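Exocyst complex component EXO70 (PDB 2B1E) serves in the secretory pathway as a subunit of the exocyst, the complex that tethers secretory vesicles to sites of exocytosis, and takes part in assembly of that complex. Local coordinates at residues A400-S405 with Y452-V457; H409-G414 with S502-Y507; S458-L463 with E495-L500; L525-Y530 with E554-L559. All coordinates share one frame; numbering follows the deposited sequence.

Overall arrangement
The four contacts lie together near one end of the elongated, mainly helical chain with no strand, within the C-terminal Exo70 family region. Contacts 1 and 3 share helix 440-473, and contacts 2 and 3 share helix 483-504. Contact 4 joins the two helices that come later, 512-537 and 552-563. Centres of contacts 2 and 3 are about 11 Å apart, those of contacts 1 and 4 about 21 Å. Along the chain contact 3 is nested inside the loop closed by contact 2, contacts 1 and 2 interleave, and contact 4 follows last. Touching side chains link contact 3 to each of the others, consistent with one continuous helical region.

Contact 1. Residues A400-S405 with Y452-V457; sequences ANPNSS and YISYMV
Tyr455 reaches from helix 440-473 to the loop at Ala400, Asn401 and Pro402. Its CB lies against the backbone of Lys410, and a chi1 of -92°, off the usual staggered values, swings the ring over to the loop. There Tyr455 CD1 stands 3.7 Å from Pro402 CG, and its CE1 comes to 3.5 Å from both Pro402 N and Pro402 CG, the two side chains crossing at about a right angle. At the tip, Tyr455 OH accepts a hydrogen bond from Asn401 N at 2.9 Å, with an N-H...O angle of 153°. Tyr455 OH also bonds Glu384, whose carboxylate takes up Ala400 N and Tyr452 OH as well, so that the phenol is fixed from several quarters. Tyr452 CD1 sits over the centre of one ring face. Next to the ring, Pro402 CB rests 3.7 Å from Ser454 OG, which is bonded to Arg461. Asn401 OD1 accepts from Asn403 N at 3.1 Å in an Asx turn that shapes the loop. A valine in place of Tyr455 would probably leave Asn401 N without its acceptor and open a gap beside Pro402. The loop thus lies on helix 440-473, with helices 364-391 and 410-429 adjoining the tyrosine.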
loop_
_atom_site.group_PDB
_atom_site.type_symbol
_atom_site.label_atom_id
_atom_site.label_comp_id
_atom_site.label_asym_id
_atom_site.label_seq_id
_atom_site.Cartn_x
_atom_site.Cartn_y
_atom_site.Cartn_z
ATOM N N ALA A 400 19.902 -23.521 -9.073
ATOM C CA ALA A 400 20.863 -22.775 -8.277
ATOM C C ALA A 400 22.096 -23.597 -7.957
ATOM O O ALA A 400 22.625 -23.527 -6.850
ATOM C CB ALA A 400 20.211 -22.294 -6.988
ATOM N N ASN A 401 22.553 -24.386 -8.914
ATOM C CA ASN A 401 23.740 -25.190 -8.691
ATOM C C ASN A 401 24.614 -25.221 -9.933
ATOM O O ASN A 401 24.437 -26.061 -10.806
ATOM C CB ASN A 401 23.355 -26.614 -8.280
ATOM C CG ASN A 401 24.566 -27.496 -8.047
ATOM O OD1 ASN A 401 25.695 -27.002 -7.953
ATOM N ND2 ASN A 401 24.341 -28.806 -7.939
ATOM N N PRO A 402 25.570 -24.282 -10.030
ATOM C CA PRO A 402 26.509 -24.155 -11.148
ATOM C C PRO A 402 27.435 -25.362 -11.318
ATOM O O PRO A 402 28.078 -25.510 -12.354
ATOM C CB PRO A 402 27.301 -22.895 -10.796
ATOM C CG PRO A 402 26.326 -22.090 -10.008
ATOM C CD PRO A 402 25.668 -23.120 -9.130
ATOM N N ASN A 403 27.501 -26.217 -10.299
ATOM C CA ASN A 403 28.372 -27.388 -10.331
ATOM C C ASN A 403 27.668 -28.715 -10.568
ATOM O O ASN A 403 28.277 -29.774 -10.431
ATOM C CB ASN A 403 29.162 -27.482 -9.023
ATOM C CG ASN A 403 29.899 -26.204 -8.703
ATOM O OD1 ASN A 403 30.726 -25.740 -9.485
ATOM N ND2 ASN A 403 29.597 -25.621 -7.548
ATOM N N SER A 404 26.389 -28.666 -10.914
ATOM C CA SER A 404 25.630 -29.884 -11.169
ATOM C C SER A 404 26.163 -30.645 -12.389
ATOM O O SER A 404 26.109 -30.140 -13.514
ATOM C CB SER A 404 24.160 -29.539 -11.392
ATOM O OG SER A 404 23.442 -30.692 -11.760
ATOM N N SER A 405 26.673 -31.858 -12.170
ATOM C CA SER A 405 27.188 -32.657 -13.281
ATOM C C SER A 405 25.991 -33.224 -14.036
ATOM O O SER A 405 26.050 -33.425 -15.248
ATOM C CB SER A 405 28.074 -33.803 -12.774
ATOM O OG SER A 405 27.315 -34.758 -12.054
ATOM N N TYR A 452 24.537 -17.364 -12.729
ATOM C CA TYR A 452 24.320 -17.781 -14.106
ATOM C C TYR A 452 25.502 -17.494 -15.022
ATOM O O TYR A 452 25.638 -18.110 -16.082
ATOM C CB TYR A 452 22.989 -17.194 -14.616
ATOM C CG TYR A 452 21.841 -17.785 -13.826
ATOM C CD1 TYR A 452 21.518 -19.139 -13.949
ATOM C CD2 TYR A 452 21.184 -17.045 -12.840
ATOM C CE1 TYR A 452 20.593 -19.745 -13.105
ATOM C CE2 TYR A 452 20.248 -17.646 -11.991
ATOM C CZ TYR A 452 19.962 -18.996 -12.125
ATOM O OH TYR A 452 19.069 -19.611 -11.261
ATOM N N ILE A 453 26.371 -16.571 -14.616
ATOM C CA ILE A 453 27.582 -16.320 -15.388
ATOM C C ILE A 453 28.358 -17.609 -15.135
ATOM O O ILE A 453 28.940 -18.200 -16.041
ATOM C CB ILE A 453 28.397 -15.133 -14.822
ATOM C CG1 ILE A 453 27.741 -13.806 -15.223
ATOM C CG2 ILE A 453 29.845 -15.213 -15.309
ATOM C CD1 ILE A 453 28.170 -12.610 -14.347
ATOM N N SER A 454 28.335 -18.053 -13.880
ATOM C CA SER A 454 29.024 -19.277 -13.492
ATOM C C SER A 454 28.482 -20.484 -14.278
ATOM O O SER A 454 29.246 -21.368 -14.666
ATOM C CB SER A 454 28.889 -19.500 -11.979
ATOM O OG SER A 454 29.913 -20.369 -11.523
ATOM N N TYR A 455 27.171 -20.527 -14.512
ATOM C CA TYR A 455 26.591 -21.617 -15.308
ATOM C C TYR A 455 27.267 -21.640 -16.690
ATOM O O TYR A 455 27.623 -22.701 -17.195
ATOM C CB TYR A 455 25.079 -21.417 -15.511
ATOM C CG TYR A 455 24.188 -22.087 -14.479
ATOM C CD1 TYR A 455 24.379 -21.865 -13.121
ATOM C CD2 TYR A 455 23.126 -22.906 -14.868
ATOM C CE1 TYR A 455 23.551 -22.429 -12.175
ATOM C CE2 TYR A 455 22.274 -23.482 -13.914
ATOM C CZ TYR A 455 22.501 -23.236 -12.569
ATOM O OH TYR A 455 21.700 -23.805 -11.599
ATOM N N MET A 456 27.446 -20.466 -17.292
ATOM C CA MET A 456 28.064 -20.374 -18.621
ATOM C C MET A 456 29.556 -20.702 -18.646
ATOM O O MET A 456 30.077 -21.148 -19.662
ATOM C CB MET A 456 27.857 -18.969 -19.230
ATOM C CG MET A 456 26.411 -18.641 -19.625
ATOM S SD MET A 456 26.238 -17.156 -20.680
ATOM C CE MET A 456 26.968 -15.948 -19.643
ATOM N N VAL A 457 30.243 -20.468 -17.536
ATOM C CA VAL A 457 31.678 -20.743 -17.452
ATOM C C VAL A 457 31.966 -22.189 -17.032
ATOM O O VAL A 457 33.060 -22.709 -17.281
ATOM C CB VAL A 457 32.353 -19.769 -16.435
ATOM C CG1 VAL A 457 33.814 -20.129 -16.224
ATOM C CG2 VAL A 457 32.252 -18.340 -16.944
#

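Contact 2. Residues H409-G414 with S502-Y507; sequences HKQRIG and SKTKQY
Where the start of helix 410-429 meets the last part of helix 483-504 and the type I turn Thr504-Tyr507, the backbones come closest at Arg412 and Tyr507, with 7.3 Å between Arg412 CA and Tyr507 CA. Gln411 spans the gap with an extended chain, CG anti to the backbone N (chi1 180°). Its NE2 gives a hydrogen bond to Thr504 OG1 at 3.0 Å, with the hydroxyl tilted somewhat from the amide plane; Thr504 OG1 is bonded to Leu500 O as well. The other amide atom, Gln411 OE1, lies 3.6 Å from Lys503 CB and at the edge of the Tyr507 ring. A water 2.8 Å from Tyr507 OH lies in the ring plane and makes a weak, long bond to Gln411 OE1. Arg412 meets the same ring over a face: its CA is 4.3 Å from the ring centroid in a CH-pi contact, and its CB stands 3.5 Å from Tyr507 OH. The guanidinium continues away to Asn307, while Gln506 CB also covers a face of the tyrosine. The contact joins the start of helix 410-429 to the last part of helix 483-504 and the turn Thr504-Tyr507, within the rod of helical bundles that is the Exo70 fold.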
loop_
_atom_site.group_PDB
_atom_site.type_symbol
_atom_site.label_atom_id
_atom_site.label_comp_id
_atom_site.label_asym_id
_atom_site.label_seq_id
_atom_site.Cartn_x
_atom_site.Cartn_y
_atom_site.Cartn_z
ATOM N N HIS A 409 23.098 -29.041 -19.513
ATOM C CA HIS A 409 22.801 -27.854 -20.313
ATOM C C HIS A 409 23.058 -26.530 -19.598
ATOM O O HIS A 409 22.370 -25.544 -19.858
ATOM C CB HIS A 409 21.330 -27.916 -20.734
ATOM C CG HIS A 409 20.948 -29.219 -21.363
ATOM N ND1 HIS A 409 21.122 -29.473 -22.705
ATOM C CD2 HIS A 409 20.469 -30.366 -20.821
ATOM C CE1 HIS A 409 20.774 -30.722 -22.964
ATOM N NE2 HIS A 409 20.373 -31.285 -21.838
ATOM N N LYS A 410 24.049 -26.496 -18.719
ATOM C CA LYS A 410 24.308 -25.279 -17.963
ATOM C C LYS A 410 24.667 -24.065 -18.806
ATOM O O LYS A 410 24.267 -22.946 -18.483
ATOM C CB LYS A 410 25.375 -25.548 -16.895
ATOM C CG LYS A 410 24.908 -26.585 -15.872
ATOM C CD LYS A 410 25.824 -26.706 -14.662
ATOM C CE LYS A 410 27.107 -27.434 -15.009
ATOM N NZ LYS A 410 26.810 -28.748 -15.622
ATOM N N GLN A 411 25.393 -24.275 -19.896
ATOM C CA GLN A 411 25.778 -23.150 -20.737
ATOM C C GLN A 411 24.552 -22.444 -21.309
ATOM O O GLN A 411 24.428 -21.226 -21.190
ATOM C CB GLN A 411 26.704 -23.609 -21.875
ATOM C CG GLN A 411 27.138 -22.459 -22.797
ATOM C CD GLN A 411 28.241 -22.873 -23.754
ATOM O OE1 GLN A 411 28.113 -23.859 -24.481
ATOM N NE2 GLN A 411 29.330 -22.121 -23.757
ATOM N N ARG A 412 23.644 -23.213 -21.911
ATOM C CA ARG A 412 22.425 -22.652 -22.499
ATOM C C ARG A 412 21.458 -22.093 -21.458
ATOM O O ARG A 412 20.881 -21.020 -21.657
ATOM C CB ARG A 412 21.692 -23.706 -23.342
ATOM C CG ARG A 412 20.379 -23.174 -23.909
ATOM C CD ARG A 412 19.581 -24.172 -24.741
ATOM N NE ARG A 412 18.348 -23.532 -25.205
ATOM C CZ ARG A 412 17.420 -24.113 -25.958
ATOM N NH1 ARG A 412 17.562 -25.373 -26.354
ATOM N NH2 ARG A 412 16.343 -23.429 -26.317
ATOM N N ILE A 413 21.256 -22.831 -20.365
ATOM C CA ILE A 413 20.365 -22.374 -19.312
ATOM C C ILE A 413 20.951 -21.098 -18.705
ATOM O O ILE A 413 20.222 -20.136 -18.430
ATOM C CB ILE A 413 20.182 -23.461 -18.223
ATOM C CG1 ILE A 413 19.394 -24.640 -18.805
ATOM C CG2 ILE A 413 19.476 -22.864 -17.003
ATOM C CD1 ILE A 413 19.458 -25.941 -17.958
ATOM N N GLY A 414 22.267 -21.075 -18.522
ATOM C CA GLY A 414 22.896 -19.883 -17.974
ATOM C C GLY A 414 22.637 -18.670 -18.857
ATOM O O GLY A 414 22.311 -17.582 -18.374
ATOM N N SER A 502 32.615 -23.935 -30.553
ATOM C CA SER A 502 31.463 -24.036 -31.452
ATOM C C SER A 502 30.137 -23.713 -30.765
ATOM O O SER A 502 29.329 -22.899 -31.240
ATOM C CB SER A 502 31.404 -25.456 -32.035
ATOM O OG SER A 502 30.320 -25.606 -32.933
ATOM N N LYS A 503 29.917 -24.354 -29.630
ATOM C CA LYS A 503 28.694 -24.153 -28.877
ATOM C C LYS A 503 28.578 -22.748 -28.312
ATOM O O LYS A 503 27.495 -22.156 -28.304
ATOM C CB LYS A 503 28.627 -25.192 -27.757
ATOM C CG LYS A 503 28.513 -26.599 -28.310
ATOM C CD LYS A 503 28.501 -27.657 -27.219
ATOM C CE LYS A 503 28.079 -28.991 -27.811
ATOM N NZ LYS A 503 28.027 -30.046 -26.772
ATOM N N THR A 504 29.695 -22.209 -27.837
ATOM C CA THR A 504 29.681 -20.870 -27.265
ATOM C C THR A 504 29.213 -19.832 -28.279
ATOM O O THR A 504 28.632 -18.809 -27.905
ATOM C CB THR A 504 31.063 -20.497 -26.721
ATOM O OG1 THR A 504 31.490 -21.506 -25.802
ATOM C CG2 THR A 504 31.006 -19.171 -25.981
ATOM N N LYS A 505 29.446 -20.103 -29.561
ATOM C CA LYS A 505 29.033 -19.183 -30.625
ATOM C C LYS A 505 27.516 -19.083 -30.741
ATOM O O LYS A 505 26.990 -18.097 -31.251
ATOM C CB LYS A 505 29.622 -19.624 -31.969
ATOM C CG LYS A 505 31.115 -19.365 -32.097
ATOM C CD LYS A 505 31.650 -19.861 -33.428
ATOM C CE LYS A 505 33.169 -19.743 -33.510
ATOM N NZ LYS A 505 33.664 -20.310 -34.802
ATOM N N GLN A 506 26.817 -20.096 -30.246
ATOM C CA GLN A 506 25.353 -20.123 -30.310
ATOM C C GLN A 506 24.669 -19.191 -29.309
ATOM O O GLN A 506 23.460 -18.976 -29.385
ATOM C CB GLN A 506 24.850 -21.560 -30.090
ATOM C CG GLN A 506 25.614 -22.614 -30.902
ATOM C CD GLN A 506 25.134 -24.039 -30.653
ATOM O OE1 GLN A 506 24.560 -24.337 -29.610
ATOM N NE2 GLN A 506 25.393 -24.928 -31.600
ATOM N N TYR A 507 25.437 -18.627 -28.380
ATOM C CA TYR A 507 24.864 -17.745 -27.367
ATOM C C TYR A 507 25.488 -16.358 -27.415
ATOM O O TYR A 507 26.599 -16.151 -26.951
ATOM C CB TYR A 507 25.051 -18.379 -25.987
ATOM C CG TYR A 507 24.609 -19.823 -25.976
ATOM C CD1 TYR A 507 23.270 -20.159 -26.165
ATOM C CD2 TYR A 507 25.542 -20.859 -25.886
ATOM C CE1 TYR A 507 22.868 -21.490 -26.274
ATOM C CE2 TYR A 507 25.148 -22.195 -25.991
ATOM C CZ TYR A 507 23.813 -22.499 -26.190
ATOM O OH TYR A 507 23.421 -23.809 -26.337
HETATM O O HOH W 1 25.380 -25.590 -25.510
#

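Contact 3. Residues S458-L463 with E495-L500; sequences SDWRDL and EGFEDL
Gly496 lies under Leu463, whose CD1 packs 3.7 Å from Gly496 C. With no side chain at this place the leucine can settle directly on the backbone of helix 483-504; a CB there would stand only 2.7 Å from Leu463 CD1. Phe497 comes next. Its CA is 3.8 Å from Leu463 CD2, which lies at the edge of the phenylalanine ring, and its CD1 approaches the edge of the Trp460 indole, 4.2 Å from Trp460 CZ3. Leu500, a turn further on, carries the largest share of the contact. Its chi1 of -113°, between staggered values, lays CD1 over one face of the indole, 3.8 Å from the centroid of the six-membered ring and 25° off its normal, a CH-pi contact. The same methyl meets Asp459 O and lies 4.0 Å from Leu463 CD2, while CD2 of Leu500 spreads across the indole to 3.8 Å from Trp460 NE1 and reaches Asp459 CB. The packing is mainly apolar and wedges a branched leucine between Trp460 and Leu463. Helices 440-473 and 483-504, whose short segments run antiparallel at 169° with axes 10.4 Å apart, make the up-and-down helix pairing from which the Exo70 bundles are built.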
loop_
_atom_site.group_PDB
_atom_site.type_symbol
_atom_site.label_atom_id
_atom_site.label_comp_id
_atom_site.label_asym_id
_atom_site.label_seq_id
_atom_site.Cartn_x
_atom_site.Cartn_y
_atom_site.Cartn_z
ATOM N N SER A 458 30.972 -22.843 -16.429
ATOM C CA SER A 458 31.134 -24.203 -15.923
ATOM C C SER A 458 31.692 -25.250 -16.872
ATOM O O SER A 458 32.556 -26.035 -16.486
ATOM C CB SER A 458 29.818 -24.723 -15.345
ATOM O OG SER A 458 30.039 -25.988 -14.734
ATOM N N ASP A 459 31.191 -25.279 -18.104
ATOM C CA ASP A 459 31.663 -26.253 -19.081
ATOM C C ASP A 459 33.140 -26.032 -19.390
ATOM O O ASP A 459 33.876 -26.978 -19.679
ATOM C CB ASP A 459 30.816 -26.172 -20.359
ATOM C CG ASP A 459 29.393 -26.729 -20.168
ATOM O OD1 ASP A 459 28.956 -26.920 -19.008
ATOM O OD2 ASP A 459 28.699 -26.965 -21.184
ATOM N N TRP A 460 33.580 -24.780 -19.334
ATOM C CA TRP A 460 34.977 -24.484 -19.589
ATOM C C TRP A 460 35.823 -24.998 -18.414
ATOM O O TRP A 460 36.968 -25.410 -18.608
ATOM C CB TRP A 460 35.200 -22.974 -19.771
ATOM C CG TRP A 460 34.586 -22.410 -21.007
ATOM C CD1 TRP A 460 33.346 -21.836 -21.121
ATOM C CD2 TRP A 460 35.169 -22.368 -22.315
ATOM N NE1 TRP A 460 33.124 -21.438 -22.415
ATOM C CE2 TRP A 460 34.226 -21.752 -23.172
ATOM C CE3 TRP A 460 36.399 -22.787 -22.848
ATOM C CZ2 TRP A 460 34.473 -21.548 -24.535
ATOM C CZ3 TRP A 460 36.645 -22.583 -24.205
ATOM C CH2 TRP A 460 35.686 -21.968 -25.032
ATOM N N ARG A 461 35.260 -24.975 -17.207
ATOM C CA ARG A 461 35.991 -25.469 -16.038
ATOM C C ARG A 461 36.220 -26.973 -16.195
ATOM O O ARG A 461 37.293 -27.485 -15.842
ATOM C CB ARG A 461 35.222 -25.183 -14.739
ATOM C CG ARG A 461 35.122 -23.702 -14.379
ATOM C CD ARG A 461 34.562 -23.492 -12.964
ATOM N NE ARG A 461 33.109 -23.645 -12.882
ATOM C CZ ARG A 461 32.249 -22.628 -12.864
ATOM N NH1 ARG A 461 32.687 -21.378 -12.921
ATOM N NH2 ARG A 461 30.949 -22.859 -12.780
ATOM N N ASP A 462 35.223 -27.681 -16.729
ATOM C CA ASP A 462 35.356 -29.131 -16.945
ATOM C C ASP A 462 36.502 -29.413 -17.919
ATOM O O ASP A 462 37.306 -30.323 -17.718
ATOM C CB ASP A 462 34.058 -29.710 -17.511
ATOM C CG ASP A 462 32.904 -29.632 -16.523
ATOM O OD1 ASP A 462 33.132 -29.214 -15.368
ATOM O OD2 ASP A 462 31.773 -29.994 -16.901
ATOM N N LEU A 463 36.566 -28.625 -18.983
ATOM C CA LEU A 463 37.617 -28.762 -19.990
ATOM C C LEU A 463 39.011 -28.645 -19.370
ATOM O O LEU A 463 39.883 -29.498 -19.592
ATOM C CB LEU A 463 37.457 -27.674 -21.056
ATOM C CG LEU A 463 38.512 -27.626 -22.165
ATOM C CD1 LEU A 463 38.456 -28.902 -22.969
ATOM C CD2 LEU A 463 38.263 -26.447 -23.075
ATOM N N GLU A 495 39.762 -31.430 -29.164
ATOM C CA GLU A 495 38.371 -31.803 -29.409
ATOM C C GLU A 495 37.441 -31.144 -28.396
ATOM O O GLU A 495 36.357 -30.686 -28.747
ATOM C CB GLU A 495 38.199 -33.324 -29.361
ATOM C CG GLU A 495 38.778 -34.059 -30.569
ATOM C CD GLU A 495 38.721 -35.581 -30.423
ATOM O OE1 GLU A 495 37.615 -36.122 -30.186
ATOM O OE2 GLU A 495 39.781 -36.236 -30.554
ATOM N N GLY A 496 37.868 -31.086 -27.141
ATOM C CA GLY A 496 37.047 -30.470 -26.119
ATOM C C GLY A 496 36.970 -28.972 -26.313
ATOM O O GLY A 496 35.902 -28.375 -26.161
ATOM N N PHE A 497 38.109 -28.367 -26.647
ATOM C CA PHE A 497 38.211 -26.926 -26.883
ATOM C C PHE A 497 37.320 -26.512 -28.063
ATOM O O PHE A 497 36.478 -25.618 -27.948
ATOM C CB PHE A 497 39.666 -26.548 -27.208
ATOM C CG PHE A 497 39.858 -25.087 -27.539
ATOM C CD1 PHE A 497 39.782 -24.113 -26.539
ATOM C CD2 PHE A 497 40.080 -24.681 -28.855
ATOM C CE1 PHE A 497 39.920 -22.754 -26.843
ATOM C CE2 PHE A 497 40.219 -23.321 -29.173
ATOM C CZ PHE A 497 40.137 -22.358 -28.163
ATOM N N GLU A 498 37.532 -27.163 -29.202
ATOM C CA GLU A 498 36.775 -26.875 -30.415
ATOM C C GLU A 498 35.274 -27.088 -30.239
ATOM O O GLU A 498 34.463 -26.315 -30.752
ATOM C CB GLU A 498 37.316 -27.729 -31.571
ATOM C CG GLU A 498 38.588 -27.149 -32.193
ATOM C CD GLU A 498 39.493 -28.202 -32.786
ATOM O OE1 GLU A 498 38.992 -29.292 -33.133
ATOM O OE2 GLU A 498 40.709 -27.940 -32.920
ATOM N N ASP A 499 34.900 -28.132 -29.512
ATOM C CA ASP A 499 33.486 -28.405 -29.276
ATOM C C ASP A 499 32.869 -27.257 -28.469
ATOM O O ASP A 499 31.752 -26.823 -28.753
ATOM C CB ASP A 499 33.321 -29.722 -28.513
ATOM C CG ASP A 499 31.872 -30.169 -28.418
ATOM O OD1 ASP A 499 31.239 -29.962 -27.360
ATOM O OD2 ASP A 499 31.367 -30.730 -29.410
ATOM N N LEU A 500 33.604 -26.771 -27.467
ATOM C CA LEU A 500 33.122 -25.677 -26.628
ATOM C C LEU A 500 33.106 -24.363 -27.394
ATOM O O LEU A 500 32.179 -23.571 -27.246
ATOM C CB LEU A 500 33.988 -25.531 -25.362
ATOM C CG LEU A 500 33.346 -25.840 -24.006
ATOM C CD1 LEU A 500 34.373 -25.677 -22.886
ATOM C CD2 LEU A 500 32.158 -24.910 -23.767
#

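Contact 4. Residues L525-Y530 with E554-L559; sequences LVMPMY and ELTTVL
Leu555 aims its CD2 methyl at the face of the Tyr530 ring, 3.3 Å above the plane and offset toward the CG side, so that CD2 is 3.4 Å from Tyr530 CG. This is a CH-pi contact, with CD2 3.8 Å from the ring centroid. The ring is fixed further by Tyr530 OH, which bonds Tyr550 O, and by Phe493, whose ring it meets at a shallow angle. Met527 runs past Leu555 and Leu559 in the opposite sense, its chain bent at chi2 (-46°) and chi3 so that SD lies 3.9 Å from both Leu555 CD2 and Leu559 CD1. The bend carries Met527 CE on to 3.4 Å from Thr556 OG1, the two side chains crossing at about a right angle; that hydroxyl is bonded to Pro552 O. Val526 CG1 adds to the cluster, 4.0 Å from Leu559 CD1, and its side chain crosses that of Leu555 at about a right angle. An alanine at Met527 would probably open a gap beside Leu555 and Leu559 and strip the thioether cover from Thr556. The two segments run antiparallel, helix 512-537 being kinked at Pro528, whose N has no bond to the turn before. Helix 483-504 flanks the pair through Phe497, which touches Leu555 and Leu559, and helix 440-473 closes on Val526 through Trp460.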
loop_
_atom_site.group_PDB
_atom_site.type_symbol
_atom_site.label_atom_id
_atom_site.label_comp_id
_atom_site.label_asym_id
_atom_site.label_seq_id
_atom_site.Cartn_x
_atom_site.Cartn_y
_atom_site.Cartn_z
ATOM N N LEU A 525 40.611 -18.706 -17.329
ATOM C CA LEU A 525 40.568 -20.121 -17.010
ATOM C C LEU A 525 41.374 -20.980 -17.982
ATOM O O LEU A 525 42.154 -21.839 -17.578
ATOM C CB LEU A 525 39.105 -20.564 -16.999
ATOM C CG LEU A 525 38.670 -21.918 -16.456
ATOM C CD1 LEU A 525 39.152 -22.103 -15.022
ATOM C CD2 LEU A 525 37.148 -21.974 -16.517
ATOM N N VAL A 526 41.192 -20.730 -19.269
ATOM C CA VAL A 526 41.863 -21.503 -20.296
ATOM C C VAL A 526 43.328 -21.174 -20.610
ATOM O O VAL A 526 44.168 -22.077 -20.669
ATOM C CB VAL A 526 41.074 -21.415 -21.617
ATOM C CG1 VAL A 526 41.828 -22.111 -22.727
ATOM C CG2 VAL A 526 39.705 -22.036 -21.437
ATOM N N MET A 527 43.647 -19.894 -20.807
ATOM C CA MET A 527 45.009 -19.559 -21.206
ATOM C C MET A 527 46.156 -19.846 -20.240
ATOM O O MET A 527 47.179 -20.383 -20.656
ATOM C CB MET A 527 45.072 -18.114 -21.707
ATOM C CG MET A 527 44.319 -17.895 -23.038
ATOM S SD MET A 527 44.623 -19.144 -24.331
ATOM C CE MET A 527 46.459 -19.247 -24.305
ATOM N N PRO A 528 46.019 -19.496 -18.952
ATOM C CA PRO A 528 47.159 -19.807 -18.081
ATOM C C PRO A 528 47.487 -21.303 -18.109
ATOM O O PRO A 528 48.653 -21.684 -18.192
ATOM C CB PRO A 528 46.681 -19.332 -16.706
ATOM C CG PRO A 528 45.825 -18.133 -17.057
ATOM C CD PRO A 528 45.029 -18.655 -18.252
ATOM N N MET A 529 46.459 -22.145 -18.064
ATOM C CA MET A 529 46.679 -23.586 -18.082
ATOM C C MET A 529 47.270 -24.098 -19.392
ATOM O O MET A 529 48.191 -24.911 -19.380
ATOM C CB MET A 529 45.381 -24.349 -17.799
ATOM C CG MET A 529 45.619 -25.843 -17.636
ATOM S SD MET A 529 44.155 -26.769 -17.203
ATOM C CE MET A 529 43.926 -26.194 -15.449
ATOM N N TYR A 530 46.737 -23.645 -20.521
ATOM C CA TYR A 530 47.263 -24.113 -21.796
ATOM C C TYR A 530 48.725 -23.728 -22.008
ATOM O O TYR A 530 49.499 -24.512 -22.564
ATOM C CB TYR A 530 46.420 -23.604 -22.976
ATOM C CG TYR A 530 46.793 -24.305 -24.261
ATOM C CD1 TYR A 530 46.475 -25.650 -24.458
ATOM C CD2 TYR A 530 47.548 -23.654 -25.237
ATOM C CE1 TYR A 530 46.909 -26.337 -25.592
ATOM C CE2 TYR A 530 47.991 -24.328 -26.375
ATOM C CZ TYR A 530 47.671 -25.671 -26.541
ATOM O OH TYR A 530 48.152 -26.360 -27.622
ATOM N N GLU A 554 48.045 -18.981 -30.875
ATOM C CA GLU A 554 46.991 -19.340 -31.815
ATOM C C GLU A 554 45.701 -19.563 -31.038
ATOM O O GLU A 554 44.624 -19.140 -31.459
ATOM C CB GLU A 554 47.390 -20.594 -32.601
ATOM C CG GLU A 554 48.366 -20.291 -33.715
ATOM C CD GLU A 554 49.041 -21.521 -34.294
ATOM O OE1 GLU A 554 49.691 -21.381 -35.347
ATOM O OE2 GLU A 554 48.946 -22.619 -33.705
ATOM N N LEU A 555 45.816 -20.227 -29.892
ATOM C CA LEU A 555 44.658 -20.492 -29.062
ATOM C C LEU A 555 44.083 -19.158 -28.614
ATOM O O LEU A 555 42.876 -18.960 -28.617
ATOM C CB LEU A 555 45.054 -21.320 -27.841
ATOM C CG LEU A 555 43.871 -22.066 -27.223
ATOM C CD1 LEU A 555 43.392 -23.123 -28.216
ATOM C CD2 LEU A 555 44.284 -22.724 -25.916
ATOM N N THR A 556 44.964 -18.243 -28.219
ATOM C CA THR A 556 44.543 -16.922 -27.776
ATOM C C THR A 556 43.692 -16.234 -28.847
ATOM O O THR A 556 42.662 -15.649 -28.545
ATOM C CB THR A 556 45.767 -16.004 -27.456
ATOM O OG1 THR A 556 46.463 -16.512 -26.311
ATOM C CG2 THR A 556 45.309 -14.591 -27.153
ATOM N N THR A 557 44.132 -16.306 -30.095
ATOM C CA THR A 557 43.412 -15.666 -31.192
ATOM C C THR A 557 41.996 -16.208 -31.335
ATOM O O THR A 557 41.046 -15.443 -31.530
ATOM C CB THR A 557 44.185 -15.837 -32.524
ATOM O OG1 THR A 557 45.495 -15.281 -32.372
ATOM C CG2 THR A 557 43.477 -15.116 -33.671
ATOM N N VAL A 558 41.851 -17.526 -31.229
ATOM C CA VAL A 558 40.540 -18.151 -31.333
ATOM C C VAL A 558 39.635 -17.608 -30.241
ATOM O O VAL A 558 38.518 -17.166 -30.502
ATOM C CB VAL A 558 40.637 -19.678 -31.176
ATOM C CG1 VAL A 558 39.250 -20.282 -31.084
ATOM C CG2 VAL A 558 41.397 -20.255 -32.344
ATOM N N LEU A 559 40.124 -17.639 -29.008
ATOM C CA LEU A 559 39.341 -17.147 -27.892
ATOM C C LEU A 559 38.980 -15.677 -28.012
ATOM O O LEU A 559 37.860 -15.296 -27.694
ATOM C CB LEU A 559 40.078 -17.379 -26.574
ATOM C CG LEU A 559 40.067 -18.815 -26.049
ATOM C CD1 LEU A 559 40.704 -18.827 -24.663
ATOM C CD2 LEU A 559 38.630 -19.338 -25.984
#